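Local coordinates for uncharacterized protein DUF1234 (Pectobacterium atrosepticum SCRI1043, PDB 3BDV) that is probably a hydrolase of the alpha/beta-hydrolase fold, of uncharacterised specificity, with calcium ions bound in the crystal, at residues I119-L124 / Y146-D152; T128-H134 / S153-G159. One frame throughout, in Å; residues are numbered along the deposited sequence.

Contact 1: I119-L124 / Y146-D152; sequences IQASPL and YWAQAWD
Trp-151, Ala-121 and Leu-124 carry this contact between the loop 119-124 and the C-terminal end of helix 141-151 in an alpha/beta-hydrolase fold. The helix ends in a Schellman motif, with Asp-152 at positive phi. Trp-151 has the most surface buried. Its indole offers an edge to the loop: NE1 donates to Gln-120 O at 3.1 Å. The acceptor lies in the ring plane, but the bond is bent, with an angle of 139° at the hydrogen. Gln-93 NE2 of helix 83-93 donates to the same carbonyl, and Ser-122 N adds a weak bond. That weak bond closes an inverse gamma turn centred on Ala-121. Ile-119 CG2 meets the same indole edge at CZ2, and Ser-122 O lies near CD1. Ala-121 CB rests 3.8 Å from Trp-147 CZ3 and 4.0 Å from Ala-150 CB, while Tyr-146 OH closes in on the same methyl. Tyr-146 turns an edge to the Trp-147 indole, with CE2 over the centre of one face. Trp-147 NE1 is bound to Glu-109, so this ring is fixed at its polar end as well. Leu-124 runs alongside Trp-151, pointing the same way. With chi1 near -65°, its CG stands beside its own backbone N and reaches Trp-151 CB at 4.0 Å. Beyond the two segments Leu-124 touches Cys-89 and Val-102, which places it between helix 83-93 and the sheet. Leu-124 N donates to Trp-151 O at 3.0 Å; the bond is nearly straight, 176° at the hydrogen, and the donor stands above the carbonyl plane.

Contact 2: T128-H134 / S153-G159; sequences TLTFASH and SELVDVG
Strands 128-132 and 154-157 pair in parallel, with Leu-129 beside Glu-154 and Phe-131 beside Val-156. Helix 141-151 joins them in a beta-alpha-beta unit, and 154-157 is the outermost strand at this edge of the alpha/beta-hydrolase sheet. Five backbone hydrogen bonds form the ladder, the first from Glu-154 N to Thr-128 O and the last from Val-158 N to Ala-132 O. Val-156 N to Thr-130 O is short at 2.7 Å. Past the strands, His-134 N donates to Gly-159 O.

Among the polar side chains, Ser-153 OG lies opposite its own backbone N (chi1 172°), which brings it to Thr-130 OG1, its donor at 2.7 Å. It passes a bond on to Glu-154 O, which also accepts from Thr-130 N. At the other end, His-134 NE2 donates to Asp-157 OD2 at 2.9 Å. OD2 lies in the ring plane, but NE2 approaches its syn side about 30° out of the carboxylate plane. Asp-157 OD1 accepts from Gly-159 N in an Asx turn.

Apolar contacts occur on both faces of the pair. Phe-131 CD2 is 3.6 Å from Val-156 CG1, and Val-158 CG1 reaches the ring edge. On the other face Leu-155 CD2 meets Ala-132 CB at 3.8 Å.

Helix 174-185 covers the Leu-129, Phe-131 and Val-156 face. Helix 141-151 covers the Ala-132 and Leu-155 face, and strand 99-105 pairs with the far side of strand 128-132.

Overall arrangement
The contacts share one beta-alpha-beta unit, and their centres are 13 Å apart. Contact 2 joins its two strands, and contact 1 ties the end of its helix to the loop ahead of strand 128-132. They touch where the helix passes into strand 154-157. Ala-148 O and Ser-153 N are 2.9 Å apart, probably hydrogen-bonded, and Ala-148 CB packs on Leu-155 CD2 at 3.8 Å. Asp-152, at this junction, is a calcium ligand in a structure of this protein, though no calcium is bound to it here. Ile-119 lies about 13 Å from a bound calcium ion, measured from its side chain.

Contact 1: I119-L124 / Y146-D152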
# COMPACT_ATOMS: atom_id res chain seq x y z
N ILE A 119 7.74 -7.02 12.80
CA ILE A 119 7.27 -7.43 11.50
C ILE A 119 7.74 -8.86 11.29
O ILE A 119 8.96 -9.12 11.35
CB ILE A 119 7.86 -6.51 10.41
CG1 ILE A 119 7.40 -5.05 10.64
CG2 ILE A 119 7.55 -7.05 9.00
CD1 ILE A 119 5.88 -4.84 10.64
N GLN A 120 6.81 -9.80 11.07
CA GLN A 120 7.15 -11.21 10.96
C GLN A 120 7.45 -11.59 9.51
O GLN A 120 6.83 -11.05 8.57
CB GLN A 120 6.02 -12.08 11.47
CG GLN A 120 5.54 -11.71 12.87
CD GLN A 120 4.28 -12.47 13.25
OE1 GLN A 120 4.14 -13.66 12.94
NE2 GLN A 120 3.36 -11.79 13.94
N ALA A 121 8.41 -12.51 9.34
CA ALA A 121 8.75 -13.10 8.07
C ALA A 121 7.90 -14.36 7.93
O ALA A 121 8.36 -15.49 8.02
CB ALA A 121 10.19 -13.41 8.02
N SER A 122 6.62 -14.12 7.72
CA SER A 122 5.64 -15.18 7.59
C SER A 122 4.47 -14.71 6.73
O SER A 122 4.23 -13.50 6.57
CB SER A 122 5.19 -15.67 8.98
OG SER A 122 4.77 -14.61 9.80
N PRO A 123 3.75 -15.67 6.14
CA PRO A 123 2.71 -15.33 5.20
C PRO A 123 1.63 -14.44 5.72
O PRO A 123 1.15 -14.63 6.85
CB PRO A 123 2.13 -16.69 4.81
CG PRO A 123 3.18 -17.63 5.06
CD PRO A 123 3.87 -17.13 6.29
N LEU A 124 1.23 -13.51 4.89
CA LEU A 124 0.11 -12.65 5.21
C LEU A 124 -1.16 -13.48 4.91
O LEU A 124 -1.23 -14.25 3.94
CB LEU A 124 0.12 -11.37 4.39
CG LEU A 124 1.33 -10.46 4.71
CD1 LEU A 124 1.30 -9.20 3.87
CD2 LEU A 124 1.34 -10.12 6.18
N TYR A 146 13.25 -11.27 -0.47
CA TYR A 146 13.17 -12.05 0.80
C TYR A 146 11.84 -11.83 1.50
O TYR A 146 11.12 -12.78 1.90
CB TYR A 146 14.33 -11.65 1.75
CG TYR A 146 14.15 -12.15 3.16
CD1 TYR A 146 14.48 -13.47 3.50
CD2 TYR A 146 13.64 -11.33 4.17
CE1 TYR A 146 14.31 -13.92 4.77
CE2 TYR A 146 13.44 -11.78 5.46
CZ TYR A 146 13.76 -13.08 5.75
OH TYR A 146 13.55 -13.50 7.03
N TRP A 147 11.49 -10.57 1.70
CA TRP A 147 10.25 -10.28 2.39
C TRP A 147 9.01 -10.71 1.59
O TRP A 147 8.09 -11.27 2.16
CB TRP A 147 10.18 -8.80 2.74
CG TRP A 147 11.09 -8.45 3.88
CD1 TRP A 147 12.27 -7.76 3.84
CD2 TRP A 147 10.90 -8.82 5.24
NE1 TRP A 147 12.81 -7.67 5.10
CE2 TRP A 147 11.97 -8.31 5.98
CE3 TRP A 147 9.89 -9.51 5.91
CZ2 TRP A 147 12.09 -8.51 7.34
CZ3 TRP A 147 9.99 -9.67 7.28
CH2 TRP A 147 11.07 -9.18 7.98
N ALA A 148 9.00 -10.44 0.30
CA ALA A 148 7.86 -10.83 -0.56
C ALA A 148 7.66 -12.35 -0.45
O ALA A 148 6.54 -12.79 -0.24
CB ALA A 148 8.09 -10.37 -2.02
N GLN A 149 8.74 -13.12 -0.54
CA GLN A 149 8.65 -14.56 -0.49
C GLN A 149 8.15 -14.98 0.88
O GLN A 149 7.22 -15.80 1.00
CB GLN A 149 10.01 -15.21 -0.78
CG GLN A 149 10.01 -16.73 -0.83
CD GLN A 149 11.41 -17.29 -1.18
OE1 GLN A 149 12.43 -16.82 -0.67
NE2 GLN A 149 11.45 -18.29 -2.07
N ALA A 150 8.69 -14.39 1.93
CA ALA A 150 8.23 -14.73 3.28
C ALA A 150 6.74 -14.42 3.47
O ALA A 150 6.05 -15.19 4.13
CB ALA A 150 9.02 -13.97 4.28
N TRP A 151 6.30 -13.27 2.95
CA TRP A 151 4.93 -12.80 3.12
C TRP A 151 3.94 -13.48 2.16
O TRP A 151 2.73 -13.27 2.26
CB TRP A 151 4.84 -11.29 2.90
CG TRP A 151 5.53 -10.42 3.93
CD1 TRP A 151 5.75 -10.70 5.23
CD2 TRP A 151 6.03 -9.10 3.71
NE1 TRP A 151 6.37 -9.66 5.84
CE2 TRP A 151 6.57 -8.66 4.92
CE3 TRP A 151 6.14 -8.27 2.58
CZ2 TRP A 151 7.14 -7.42 5.08
CZ3 TRP A 151 6.73 -7.02 2.74
CH2 TRP A 151 7.23 -6.62 3.98
N ASP A 152 4.47 -14.31 1.27
CA ASP A 152 3.70 -14.92 0.18
C ASP A 152 3.01 -13.85 -0.67
O ASP A 152 1.82 -13.94 -1.00
CB ASP A 152 2.66 -15.90 0.75
CG ASP A 152 2.22 -16.93 -0.25
OD1 ASP A 152 2.79 -17.03 -1.37
OD2 ASP A 152 1.30 -17.68 0.12

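Contact 2: T128-H134 / S153-G159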
# COMPACT_ATOMS: atom_id res chain seq x y z
N THR A 128 -1.59 -10.40 -1.36
CA THR A 128 -0.64 -9.31 -1.26
C THR A 128 0.16 -9.10 -2.57
O THR A 128 0.63 -10.04 -3.21
CB THR A 128 0.31 -9.59 -0.07
OG1 THR A 128 -0.47 -9.81 1.13
CG2 THR A 128 1.31 -8.50 0.19
N LEU A 129 0.34 -7.84 -2.92
CA LEU A 129 1.16 -7.41 -4.02
C LEU A 129 2.23 -6.44 -3.47
O LEU A 129 1.88 -5.48 -2.79
CB LEU A 129 0.28 -6.70 -5.01
CG LEU A 129 0.65 -6.45 -6.43
CD1 LEU A 129 0.82 -7.79 -7.14
CD2 LEU A 129 -0.53 -5.59 -6.99
N THR A 130 3.51 -6.65 -3.83
CA THR A 130 4.62 -5.83 -3.36
C THR A 130 5.37 -5.24 -4.54
O THR A 130 5.71 -5.98 -5.46
CB THR A 130 5.59 -6.63 -2.47
OG1 THR A 130 4.89 -7.08 -1.30
CG2 THR A 130 6.82 -5.76 -2.00
N PHE A 131 5.62 -3.94 -4.52
CA PHE A 131 6.36 -3.27 -5.59
C PHE A 131 7.70 -2.85 -4.99
O PHE A 131 7.73 -2.23 -3.92
CB PHE A 131 5.63 -2.02 -6.06
CG PHE A 131 4.33 -2.32 -6.72
CD1 PHE A 131 3.21 -2.63 -5.99
CD2 PHE A 131 4.21 -2.26 -8.09
CE1 PHE A 131 2.01 -2.94 -6.63
CE2 PHE A 131 3.00 -2.55 -8.71
CZ PHE A 131 1.92 -2.90 -7.99
N ALA A 132 8.78 -3.22 -5.67
CA ALA A 132 10.15 -3.02 -5.14
C ALA A 132 11.01 -2.33 -6.19
O ALA A 132 10.98 -2.68 -7.34
CB ALA A 132 10.75 -4.34 -4.72
N SER A 133 11.79 -1.35 -5.76
CA SER A 133 12.75 -0.62 -6.60
C SER A 133 14.19 -1.16 -6.39
O SER A 133 14.51 -1.74 -5.33
CB SER A 133 12.65 0.86 -6.24
OG SER A 133 13.72 1.60 -6.77
N HIS A 134 15.04 -0.99 -7.41
CA HIS A 134 16.43 -1.39 -7.25
C HIS A 134 17.32 -0.33 -6.62
O HIS A 134 18.47 -0.61 -6.36
CB HIS A 134 17.06 -1.77 -8.58
CG HIS A 134 16.64 -3.11 -9.06
ND1 HIS A 134 17.44 -4.22 -8.94
CD2 HIS A 134 15.46 -3.53 -9.57
CE1 HIS A 134 16.78 -5.27 -9.41
NE2 HIS A 134 15.60 -4.87 -9.84
N SER A 153 3.78 -12.84 -1.05
CA SER A 153 3.31 -11.76 -1.88
C SER A 153 3.89 -11.90 -3.27
O SER A 153 5.02 -12.34 -3.44
CB SER A 153 3.81 -10.45 -1.26
OG SER A 153 3.57 -9.33 -2.09
N GLU A 154 3.14 -11.45 -4.29
CA GLU A 154 3.67 -11.28 -5.62
C GLU A 154 4.66 -10.13 -5.54
O GLU A 154 4.40 -9.15 -4.82
CB GLU A 154 2.57 -10.87 -6.59
CG GLU A 154 2.62 -11.52 -7.91
CD GLU A 154 1.46 -11.11 -8.82
OE1 GLU A 154 0.31 -11.09 -8.35
OE2 GLU A 154 1.73 -10.80 -9.98
N LEU A 155 5.75 -10.22 -6.29
CA LEU A 155 6.80 -9.20 -6.27
C LEU A 155 6.93 -8.56 -7.63
O LEU A 155 7.25 -9.23 -8.60
CB LEU A 155 8.13 -9.82 -5.85
CG LEU A 155 9.34 -8.93 -5.51
CD1 LEU A 155 10.12 -8.48 -6.83
CD2 LEU A 155 8.96 -7.72 -4.64
N VAL A 156 6.68 -7.27 -7.67
CA VAL A 156 6.71 -6.48 -8.90
C VAL A 156 7.92 -5.60 -8.86
O VAL A 156 8.02 -4.72 -8.02
CB VAL A 156 5.44 -5.63 -9.05
CG1 VAL A 156 5.49 -4.76 -10.37
CG2 VAL A 156 4.21 -6.55 -9.03
N ASP A 157 8.87 -5.94 -9.72
CA ASP A 157 10.11 -5.17 -9.94
C ASP A 157 9.85 -3.95 -10.83
O ASP A 157 9.54 -4.11 -12.00
CB ASP A 157 11.13 -6.14 -10.56
CG ASP A 157 12.49 -5.53 -10.80
OD1 ASP A 157 12.63 -4.29 -10.72
OD2 ASP A 157 13.42 -6.32 -11.03
N VAL A 158 9.94 -2.75 -10.25
CA VAL A 158 9.70 -1.47 -10.93
C VAL A 158 11.02 -0.82 -11.37
O VAL A 158 11.04 0.35 -11.74
CB VAL A 158 8.79 -0.51 -10.10
CG1 VAL A 158 7.39 -1.14 -9.91
CG2 VAL A 158 9.44 -0.18 -8.75
N GLY A 159 12.10 -1.57 -11.38
CA GLY A 159 13.36 -1.04 -11.85
C GLY A 159 13.97 -0.02 -10.90
O GLY A 159 13.73 -0.06 -9.69
O HOH W 1 -1.22 -11.68 -5.28